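Local coordinates for putative polysaccharide biosynthesis protein with aminopeptidase-like domain (Clostridium acetobutylicum, PDB 3K9T) that binds one zinc ion per subunit and probably serves in the biosynthesis of modified polysaccharides, without expected peptidase activity despite its aminopeptidase-like domain, at residues G170-L184 with L211-F224. Sequence-based numbering, arbitrary orientation.
Sequences GEYYIRGELEEEILL and LSKLKTKYSYRFLF
R221 reaches E171 and E181 from strand 219-224, which lies between strand 170-174 (antiparallel, 172°) and strand 181-184 (parallel). Backbone bonds tie both its edges: Y172, I174 and G170 form hydrogen-bonded pairs with F222, Y220 and F224, while I182 N meets S219 O and L184 N meets R221 O. Parallel strands 181-187 and 219-225 belong to a beta-alpha-beta crossover through helix 194-211, within the mixed sheet of the aminopeptidase-like domain.

Charges gather on the face carrying E171, Y173, E181 and R221. R221 starts extended, then bends at chi3 (-54°), which brings its guanidinium side-on to E181: NE lies 2.6 Å from OE2 and NH2 3.0 Å from OE1, both oxygens met from above the carboxylate plane. NH1 adds a salt bridge to E171 OE2, weak as a hydrogen bond. The Y173 ring lies 16° from parallel to the guanidinium, its CD1 over one face near the rim.

At the loop end, S219 OG accepts from G176 N (2.9 Å, nearly straight) and donates to L178 O (2.8 Å), pinning the loop 175-180 against the start of strand 219-224; L178 N also bonds K217 O.

The opposite face is mostly aliphatic and aromatic, with tyrosine hydroxyls at its margins. Y172 and F222 lie side by side with rings slid apart, and I174 CD1 reaches the F222 edge at CE1 (3.8 Å). I182 CG1 sits off-centre over the Y220 ring, whose OH bonds E354 of helix 336-355. Y172 OH donates to S212 OG (2.7 Å).

The buried R221 thus meets a carboxylate from each flanking strand: its charge is probably well compensated, and the salt-bridge network links three adjacent strands on one face.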
ATOM      1  N   GLY A 170      18.050  27.113 -28.319  1.00 27.12           N
ATOM      2  CA  GLY A 170      17.251  26.771 -29.494  1.00 27.53           C
ATOM      3  C   GLY A 170      15.903  26.147 -29.140  1.00 24.60           C
ATOM      4  O   GLY A 170      15.763  25.468 -28.131  1.00 24.03           O
ATOM      5  N   GLU A 171      14.930  26.321 -30.016  1.00 22.12           N
ATOM      6  CA  GLU A 171      13.576  25.878 -29.733  1.00 23.88           C
ATOM      7  C   GLU A 171      12.826  25.506 -31.020  1.00 25.23           C
ATOM      8  O   GLU A 171      12.912  26.209 -32.038  1.00 24.25           O
ATOM      9  CB  GLU A 171      12.875  27.019 -29.015  1.00 24.26           C
ATOM     10  CG  GLU A 171      11.471  26.803 -28.585  1.00 25.34           C
ATOM     11  CD  GLU A 171      10.950  27.995 -27.752  1.00 26.53           C
ATOM     12  OE1 GLU A 171      11.693  28.980 -27.546  1.00 22.25           O
ATOM     13  OE2 GLU A 171       9.812  27.929 -27.255  1.00 26.62           O
ATOM     14  N   TYR A 172      12.100  24.394 -30.974  1.00 24.46           N
ATOM     15  CA  TYR A 172      11.283  23.964 -32.105  1.00 24.51           C
ATOM     16  C   TYR A 172       9.898  23.602 -31.583  1.00 26.04           C
ATOM     17  O   TYR A 172       9.778  22.889 -30.583  1.00 29.80           O
ATOM     18  CB  TYR A 172      11.919  22.777 -32.800  1.00 23.30           C
ATOM     19  CG  TYR A 172      11.099  22.207 -33.932  1.00 25.43           C
ATOM     20  CD1 TYR A 172      10.551  23.032 -34.916  1.00 24.19           C
ATOM     21  CD2 TYR A 172      10.908  20.831 -34.047  1.00 29.55           C
ATOM     22  CE1 TYR A 172       9.814  22.500 -35.941  1.00 23.93           C
ATOM     23  CE2 TYR A 172      10.178  20.292 -35.083  1.00 26.31           C
ATOM     24  CZ  TYR A 172       9.637  21.127 -36.022  1.00 13.23           C
ATOM     25  OH  TYR A 172       8.920  20.575 -37.040  1.00 26.16           O
ATOM     26  N   TYR A 173       8.870  24.134 -32.233  1.00 25.22           N
ATOM     27  CA  TYR A 173       7.472  23.937 -31.831  1.00 25.60           C
ATOM     28  C   TYR A 173       6.641  23.328 -32.950  1.00 25.53           C
ATOM     29  O   TYR A 173       6.646  23.835 -34.038  1.00 29.92           O
ATOM     30  CB  TYR A 173       6.850  25.270 -31.487  1.00 23.95           C
ATOM     31  CG  TYR A 173       5.425  25.182 -31.042  1.00 26.19           C
ATOM     32  CD1 TYR A 173       5.103  24.644 -29.802  1.00 25.63           C
ATOM     33  CD2 TYR A 173       4.390  25.634 -31.853  1.00 30.14           C
ATOM     34  CE1 TYR A 173       3.813  24.565 -29.386  1.00 24.16           C
ATOM     35  CE2 TYR A 173       3.066  25.552 -31.435  1.00 23.51           C
ATOM     36  CZ  TYR A 173       2.798  25.021 -30.213  1.00 18.83           C
ATOM     37  OH  TYR A 173       1.512  24.939 -29.786  1.00 30.65           O
ATOM     38  N   ILE A 174       5.959  22.228 -32.665  1.00 26.20           N
ATOM     39  CA  ILE A 174       5.030  21.593 -33.575  1.00 26.34           C
ATOM     40  C   ILE A 174       3.634  21.850 -33.010  1.00 27.96           C
ATOM     41  O   ILE A 174       3.343  21.478 -31.857  1.00 25.03           O
ATOM     42  CB  ILE A 174       5.248  20.076 -33.644  1.00 25.93           C
ATOM     43  CG1 ILE A 174       6.642  19.750 -34.167  1.00 31.35           C
ATOM     44  CG2 ILE A 174       4.200  19.399 -34.517  1.00 22.66           C
ATOM     45  CD1 ILE A 174       6.968  18.259 -34.130  1.00 21.82           C
ATOM     46  N   ARG A 175       2.798  22.515 -33.807  1.00 29.00           N
ATOM     47  CA  ARG A 175       1.385  22.756 -33.455  1.00 32.17           C
ATOM     48  C   ARG A 175       0.518  21.510 -33.711  1.00 29.56           C
ATOM     49  O   ARG A 175       0.469  20.977 -34.826  1.00 32.19           O
ATOM     50  CB  ARG A 175       0.812  23.953 -34.254  1.00 31.76           C
ATOM     51  CG  ARG A 175      -0.590  24.413 -33.846  1.00 40.25           C
ATOM     52  CD  ARG A 175      -0.778  24.326 -32.295  1.00 55.88           C
ATOM     53  NE  ARG A 175      -1.811  25.218 -31.766  1.00 61.59           N
ATOM     54  CZ  ARG A 175      -3.086  24.893 -31.560  1.00 67.46           C
ATOM     55  NH1 ARG A 175      -3.537  23.672 -31.822  1.00 69.93           N
ATOM     56  NH2 ARG A 175      -3.928  25.807 -31.091  1.00 69.57           N
ATOM     57  N   GLY A 176      -0.164  21.050 -32.678  1.00 26.10           N
ATOM     58  CA  GLY A 176      -1.082  19.926 -32.821  1.00 25.26           C
ATOM     59  C   GLY A 176      -2.518  20.402 -32.944  1.00 24.79           C
ATOM     60  O   GLY A 176      -2.768  21.596 -33.061  1.00 21.94           O
ATOM     61  N   GLU A 177      -3.464  19.471 -32.934  1.00 24.55           N
ATOM     62  CA  GLU A 177      -4.872  19.842 -32.952  1.00 27.41           C
ATOM     63  C   GLU A 177      -5.159  20.690 -31.756  1.00 26.16           C
ATOM     64  O   GLU A 177      -5.943  21.610 -31.863  1.00 27.79           O
ATOM     65  CB  GLU A 177      -5.815  18.623 -32.918  1.00 29.25           C
ATOM     66  CG  GLU A 177      -5.743  17.728 -34.157  1.00 40.37           C
ATOM     67  CD  GLU A 177      -5.822  18.529 -35.462  1.00 59.66           C
ATOM     68  OE1 GLU A 177      -6.904  19.123 -35.729  1.00 70.74           O
ATOM     69  OE2 GLU A 177      -4.802  18.567 -36.212  1.00 66.40           O
ATOM     70  N   LEU A 178      -4.508  20.378 -30.630  1.00 26.07           N
ATOM     71  CA  LEU A 178      -4.693  21.077 -29.377  1.00 24.93           C
ATOM     72  C   LEU A 178      -3.480  21.860 -28.958  1.00 25.16           C
ATOM     73  O   LEU A 178      -2.365  21.484 -29.283  1.00 29.54           O
ATOM     74  CB  LEU A 178      -4.987  20.065 -28.279  1.00 25.65           C
ATOM     75  CG  LEU A 178      -6.210  19.155 -28.420  1.00 27.11           C
ATOM     76  CD1 LEU A 178      -6.303  18.394 -27.130  1.00 16.23           C
ATOM     77  CD2 LEU A 178      -7.555  19.917 -28.700  1.00 12.89           C
ATOM     78  N   GLU A 179      -3.711  22.927 -28.197  1.00 26.86           N
ATOM     79  CA  GLU A 179      -2.654  23.732 -27.597  1.00 29.14           C
ATOM     80  C   GLU A 179      -1.971  23.036 -26.431  1.00 28.33           C
ATOM     81  O   GLU A 179      -0.889  23.452 -26.011  1.00 27.62           O
ATOM     82  CB  GLU A 179      -3.206  25.048 -27.046  1.00 30.84           C
ATOM     83  CG  GLU A 179      -3.574  26.070 -28.108  1.00 45.07           C
ATOM     84  CD  GLU A 179      -4.027  27.433 -27.537  1.00 55.46           C
ATOM     85  OE1 GLU A 179      -3.307  28.008 -26.673  1.00 50.47           O
ATOM     86  OE2 GLU A 179      -5.095  27.927 -27.999  1.00 56.92           O
ATOM     87  N   GLU A 180      -2.605  22.019 -25.860  1.00 29.28           N
ATOM     88  CA  GLU A 180      -1.969  21.311 -24.763  1.00 30.34           C
ATOM     89  C   GLU A 180      -0.685  20.751 -25.304  1.00 29.32           C
ATOM     90  O   GLU A 180      -0.625  20.263 -26.431  1.00 28.84           O
ATOM     91  CB  GLU A 180      -2.855  20.233 -24.210  1.00 33.26           C
ATOM     92  CG  GLU A 180      -3.937  20.793 -23.346  1.00 40.33           C
ATOM     93  CD  GLU A 180      -5.140  19.907 -23.322  1.00 53.51           C
ATOM     94  OE1 GLU A 180      -5.053  18.799 -22.725  1.00 47.36           O
ATOM     95  OE2 GLU A 180      -6.160  20.343 -23.916  1.00 61.23           O
ATOM     96  N   GLU A 181       0.341  20.830 -24.486  1.00 26.14           N
ATOM     97  CA  GLU A 181       1.668  20.725 -24.976  1.00 26.04           C
ATOM     98  C   GLU A 181       2.464  19.683 -24.216  1.00 26.79           C
ATOM     99  O   GLU A 181       2.335  19.559 -22.988  1.00 26.41           O
ATOM    100  CB  GLU A 181       2.288  22.100 -24.784  1.00 27.15           C
ATOM    101  CG  GLU A 181       3.529  22.346 -25.521  1.00 25.35           C
ATOM    102  CD  GLU A 181       4.012  23.764 -25.335  1.00 32.46           C
ATOM    103  OE1 GLU A 181       3.278  24.717 -25.689  1.00 31.27           O
ATOM    104  OE2 GLU A 181       5.155  23.921 -24.865  1.00 35.25           O
ATOM    105  N   ILE A 182       3.264  18.926 -24.954  1.00 24.54           N
ATOM    106  CA  ILE A 182       4.210  17.991 -24.368  1.00 25.11           C
ATOM    107  C   ILE A 182       5.593  18.661 -24.604  1.00 27.59           C
ATOM    108  O   ILE A 182       5.877  19.092 -25.740  1.00 26.51           O
ATOM    109  CB  ILE A 182       4.141  16.606 -25.047  1.00 25.28           C
ATOM    110  CG1 ILE A 182       2.707  16.043 -25.023  1.00 25.30           C
ATOM    111  CG2 ILE A 182       5.204  15.667 -24.485  1.00 16.50           C
ATOM    112  CD1 ILE A 182       2.063  15.808 -23.655  1.00 27.49           C
ATOM    113  N   LEU A 183       6.403  18.780 -23.538  1.00 25.86           N
ATOM    114  CA  LEU A 183       7.711  19.444 -23.559  1.00 24.08           C
ATOM    115  C   LEU A 183       8.840  18.414 -23.469  1.00 26.07           C
ATOM    116  O   LEU A 183       8.856  17.567 -22.575  1.00 25.55           O
ATOM    117  CB  LEU A 183       7.813  20.424 -22.377  1.00 24.55           C
ATOM    118  CG  LEU A 183       9.097  21.284 -22.194  1.00 27.30           C
ATOM    119  CD1 LEU A 183       9.335  22.385 -23.318  1.00 18.88           C
ATOM    120  CD2 LEU A 183       9.125  21.893 -20.793  1.00 19.68           C
ATOM    121  N   LEU A 184       9.786  18.476 -24.400  1.00 25.71           N
ATOM    122  CA  LEU A 184      10.914  17.567 -24.390  1.00 26.41           C
ATOM    123  C   LEU A 184      12.138  18.446 -24.412  1.00 26.49           C
ATOM    124  O   LEU A 184      12.328  19.185 -25.359  1.00 27.07           O
ATOM    125  CB  LEU A 184      10.869  16.646 -25.613  1.00 28.00           C
ATOM    126  CG  LEU A 184       9.631  15.741 -25.614  1.00 28.98           C
ATOM    127  CD1 LEU A 184       9.476  15.079 -26.926  1.00 21.19           C
ATOM    128  CD2 LEU A 184       9.763  14.693 -24.530  1.00 34.81           C
ATOM    129  N   LEU A 211       8.293  13.336 -35.440  1.00 24.14           N
ATOM    130  CA  LEU A 211       6.992  13.938 -35.115  1.00 25.78           C
ATOM    131  C   LEU A 211       6.527  14.985 -36.129  1.00 26.28           C
ATOM    132  O   LEU A 211       5.341  15.090 -36.425  1.00 26.80           O
ATOM    133  CB  LEU A 211       6.977  14.521 -33.703  1.00 24.62           C
ATOM    134  CG  LEU A 211       6.736  13.541 -32.557  1.00 29.97           C
ATOM    135  CD1 LEU A 211       6.445  14.350 -31.286  1.00 22.77           C
ATOM    136  CD2 LEU A 211       5.596  12.599 -32.857  1.00 35.36           C
ATOM    137  N   SER A 212       7.489  15.746 -36.640  1.00 27.82           N
ATOM    138  CA  SER A 212       7.306  16.688 -37.725  1.00 28.21           C
ATOM    139  C   SER A 212       6.505  16.161 -38.894  1.00 27.27           C
ATOM    140  O   SER A 212       5.899  16.936 -39.609  1.00 27.57           O
ATOM    141  CB  SER A 212       8.675  17.067 -38.299  1.00 27.00           C
ATOM    142  OG  SER A 212       9.315  17.975 -37.456  1.00 35.57           O
ATOM    143  N   LYS A 213       6.588  14.862 -39.125  1.00 26.51           N
ATOM    144  CA  LYS A 213       5.967  14.239 -40.269  1.00 28.85           C
ATOM    145  C   LYS A 213       4.591  13.655 -39.979  1.00 31.55           C
ATOM    146  O   LYS A 213       3.969  13.095 -40.880  1.00 34.59           O
ATOM    147  CB  LYS A 213       6.923  13.170 -40.783  1.00 29.51           C
ATOM    148  CG  LYS A 213       8.223  13.816 -41.315  1.00 33.67           C
ATOM    149  CD  LYS A 213       9.260  12.818 -41.724  1.00 30.87           C
ATOM    150  CE  LYS A 213      10.412  13.494 -42.484  1.00 33.81           C
ATOM    151  NZ  LYS A 213      11.087  14.538 -41.731  1.00 37.65           N
ATOM    152  N   LEU A 214       4.103  13.816 -38.745  1.00 31.29           N
ATOM    153  CA  LEU A 214       2.843  13.228 -38.297  1.00 31.05           C
ATOM    154  C   LEU A 214       1.816  14.288 -37.898  1.00 32.93           C
ATOM    155  O   LEU A 214       2.161  15.404 -37.518  1.00 32.93           O
ATOM    156  CB  LEU A 214       3.107  12.353 -37.075  1.00 32.11           C
ATOM    157  CG  LEU A 214       4.174  11.268 -37.155  1.00 32.88           C
ATOM    158  CD1 LEU A 214       4.232  10.529 -35.840  1.00 27.66           C
ATOM    159  CD2 LEU A 214       3.834  10.311 -38.273  1.00 32.41           C
ATOM    160  N   LYS A 215       0.547  13.919 -37.960  1.00 35.03           N
ATOM    161  CA  LYS A 215      -0.535  14.797 -37.541  1.00 35.61           C
ATOM    162  C   LYS A 215      -0.819  14.453 -36.070  1.00 33.00           C
ATOM    163  O   LYS A 215      -1.409  13.429 -35.785  1.00 31.60           O
ATOM    164  CB  LYS A 215      -1.756  14.531 -38.422  1.00 37.24           C
ATOM    165  CG  LYS A 215      -3.007  15.395 -38.101  1.00 47.68           C
ATOM    166  CD  LYS A 215      -4.214  15.008 -39.003  1.00 56.19           C
ATOM    167  CE  LYS A 215      -5.561  15.553 -38.475  1.00 58.00           C
ATOM    168  NZ  LYS A 215      -5.716  17.018 -38.695  1.00 52.50           N
ATOM    169  N   THR A 216      -0.388  15.299 -35.137  1.00 31.83           N
ATOM    170  CA  THR A 216      -0.518  15.000 -33.701  1.00 29.69           C
ATOM    171  C   THR A 216      -1.675  15.728 -33.042  1.00 28.54           C
ATOM    172  O   THR A 216      -2.066  16.792 -33.494  1.00 26.99           O
ATOM    173  CB  THR A 216       0.787  15.350 -32.916  1.00 29.78           C
ATOM    174  OG1 THR A 216       1.045  16.765 -32.995  1.00 24.45           O
ATOM    175  CG2 THR A 216       1.962  14.582 -33.470  1.00 23.91           C
ATOM    176  N   LYS A 217      -2.219  15.122 -31.980  1.00 29.05           N
ATOM    177  CA  LYS A 217      -3.306  15.708 -31.170  1.00 31.60           C
ATOM    178  C   LYS A 217      -2.704  16.811 -30.322  1.00 28.92           C
ATOM    179  O   LYS A 217      -3.212  17.937 -30.264  1.00 29.59           O
ATOM    180  CB  LYS A 217      -3.953  14.634 -30.262  1.00 32.73           C
ATOM    181  CG  LYS A 217      -5.030  15.096 -29.224  1.00 38.67           C
ATOM    182  CD  LYS A 217      -5.556  13.866 -28.394  1.00 47.01           C
ATOM    183  CE  LYS A 217      -6.062  14.223 -26.966  1.00 52.84           C
ATOM    184  NZ  LYS A 217      -7.005  13.203 -26.367  1.00 42.75           N
ATOM    185  N   TYR A 218      -1.615  16.464 -29.664  1.00 25.30           N
ATOM    186  CA  TYR A 218      -0.914  17.417 -28.843  1.00 26.51           C
ATOM    187  C   TYR A 218       0.116  18.247 -29.627  1.00 23.58           C
ATOM    188  O   TYR A 218       0.541  17.879 -30.726  1.00 21.25           O
ATOM    189  CB  TYR A 218      -0.223  16.724 -27.677  1.00 26.44           C
ATOM    190  CG  TYR A 218      -1.159  16.134 -26.660  1.00 31.79           C
ATOM    191  CD1 TYR A 218      -1.808  16.937 -25.740  1.00 41.44           C
ATOM    192  CD2 TYR A 218      -1.372  14.770 -26.600  1.00 34.08           C
ATOM    193  CE1 TYR A 218      -2.658  16.392 -24.793  1.00 46.35           C
ATOM    194  CE2 TYR A 218      -2.216  14.228 -25.671  1.00 42.28           C
ATOM    195  CZ  TYR A 218      -2.846  15.032 -24.760  1.00 42.58           C
ATOM    196  OH  TYR A 218      -3.660  14.454 -23.826  1.00 50.46           O
ATOM    197  N   SER A 219       0.443  19.395 -29.043  1.00 22.73           N
ATOM    198  CA  SER A 219       1.499  20.250 -29.512  1.00 24.80           C
ATOM    199  C   SER A 219       2.737  19.771 -28.797  1.00 25.22           C
ATOM    200  O   SER A 219       2.637  19.228 -27.702  1.00 27.27           O
ATOM    201  CB  SER A 219       1.221  21.713 -29.192  1.00 25.90           C
ATOM    202  OG  SER A 219       0.186  22.213 -30.023  1.00 25.73           O
ATOM    203  N   TYR A 220       3.885  19.924 -29.453  1.00 24.79           N
ATOM    204  CA  TYR A 220       5.147  19.470 -28.933  1.00 24.53           C
ATOM    205  C   TYR A 220       6.177  20.579 -29.028  1.00 22.14           C
ATOM    206  O   TYR A 220       6.290  21.213 -30.060  1.00 21.62           O
ATOM    207  CB  TYR A 220       5.615  18.230 -29.707  1.00 25.64           C
ATOM    208  CG  TYR A 220       4.798  17.022 -29.401  1.00 26.79           C
ATOM    209  CD1 TYR A 220       3.548  16.845 -30.005  1.00 24.51           C
ATOM    210  CD2 TYR A 220       5.261  16.043 -28.501  1.00 27.50           C
ATOM    211  CE1 TYR A 220       2.777  15.739 -29.722  1.00 23.95           C
ATOM    212  CE2 TYR A 220       4.494  14.908 -28.207  1.00 26.19           C
ATOM    213  CZ  TYR A 220       3.234  14.780 -28.808  1.00 29.34           C
ATOM    214  OH  TYR A 220       2.441  13.689 -28.550  1.00 31.88           O
ATOM    215  N   ARG A 221       6.910  20.806 -27.943  1.00 20.26           N
ATOM    216  CA  ARG A 221       7.972  21.791 -27.915  1.00 20.44           C
ATOM    217  C   ARG A 221       9.261  21.130 -27.536  1.00 22.65           C
ATOM    218  O   ARG A 221       9.316  20.365 -26.580  1.00 22.18           O
ATOM    219  CB  ARG A 221       7.672  22.859 -26.906  1.00 21.63           C
ATOM    220  CG  ARG A 221       8.664  24.032 -26.890  1.00 22.60           C
ATOM    221  CD  ARG A 221       8.279  25.068 -25.798  1.00 23.33           C
ATOM    222  NE  ARG A 221       6.894  25.502 -25.973  1.00 25.46           N
ATOM    223  CZ  ARG A 221       6.476  26.366 -26.906  1.00 29.81           C
ATOM    224  NH1 ARG A 221       7.332  26.934 -27.734  1.00 33.75           N
ATOM    225  NH2 ARG A 221       5.185  26.688 -27.005  1.00 29.17           N
ATOM    226  N   PHE A 222      10.321  21.446 -28.272  1.00 25.19           N
ATOM    227  CA  PHE A 222      11.608  20.840 -28.016  1.00 23.87           C
ATOM    228  C   PHE A 222      12.584  21.945 -27.668  1.00 23.43           C
ATOM    229  O   PHE A 222      12.840  22.795 -28.489  1.00 23.63           O
ATOM    230  CB  PHE A 222      12.081  20.117 -29.244  1.00 24.64           C
ATOM    231  CG  PHE A 222      11.150  19.096 -29.746  1.00 27.11           C
ATOM    232  CD1 PHE A 222      10.053  19.461 -30.517  1.00 30.99           C
ATOM    233  CD2 PHE A 222      11.391  17.753 -29.508  1.00 30.74           C
ATOM    234  CE1 PHE A 222       9.168  18.495 -31.022  1.00 31.56           C
ATOM    235  CE2 PHE A 222      10.523  16.782 -30.004  1.00 34.73           C
ATOM    236  CZ  PHE A 222       9.398  17.157 -30.762  1.00 33.92           C
ATOM    237  N   LEU A 223      13.138  21.908 -26.458  1.00 24.63           N
ATOM    238  CA  LEU A 223      14.050  22.936 -25.962  1.00 23.98           C
ATOM    239  C   LEU A 223      15.471  22.404 -25.920  1.00 23.31           C
ATOM    240  O   LEU A 223      15.724  21.357 -25.334  1.00 23.55           O
ATOM    241  CB  LEU A 223      13.622  23.377 -24.570  1.00 22.33           C
ATOM    242  CG  LEU A 223      14.449  24.498 -23.978  1.00 26.29           C
ATOM    243  CD1 LEU A 223      14.268  25.779 -24.795  1.00 24.31           C
ATOM    244  CD2 LEU A 223      14.034  24.683 -22.534  1.00 21.82           C
ATOM    245  N   PHE A 224      16.383  23.116 -26.585  1.00 24.16           N
ATOM    246  CA  PHE A 224      17.818  22.842 -26.521  1.00 23.29           C
ATOM    247  C   PHE A 224      18.509  24.066 -25.861  1.00 23.07           C
ATOM    248  O   PHE A 224      18.644  25.124 -26.468  1.00 24.23           O
ATOM    249  CB  PHE A 224      18.403  22.631 -27.894  1.00 23.13           C
ATOM    250  CG  PHE A 224      17.807  21.519 -28.669  1.00 22.61           C
ATOM    251  CD1 PHE A 224      16.607  21.688 -29.349  1.00 22.59           C
ATOM    252  CD2 PHE A 224      18.493  20.328 -28.823  1.00 22.98           C
ATOM    253  CE1 PHE A 224      16.086  20.654 -30.137  1.00 19.69           C
ATOM    254  CE2 PHE A 224      17.980  19.304 -29.618  1.00 26.26           C
ATOM    255  CZ  PHE A 224      16.777  19.470 -30.267  1.00 28.83           C
TER
HETATM  256  O   HOH W   1       1.224  17.743 -35.445  1.00 31.86           O
HETATM  257  O   HOH W   2      -2.002  18.241 -35.956  1.00 43.09           O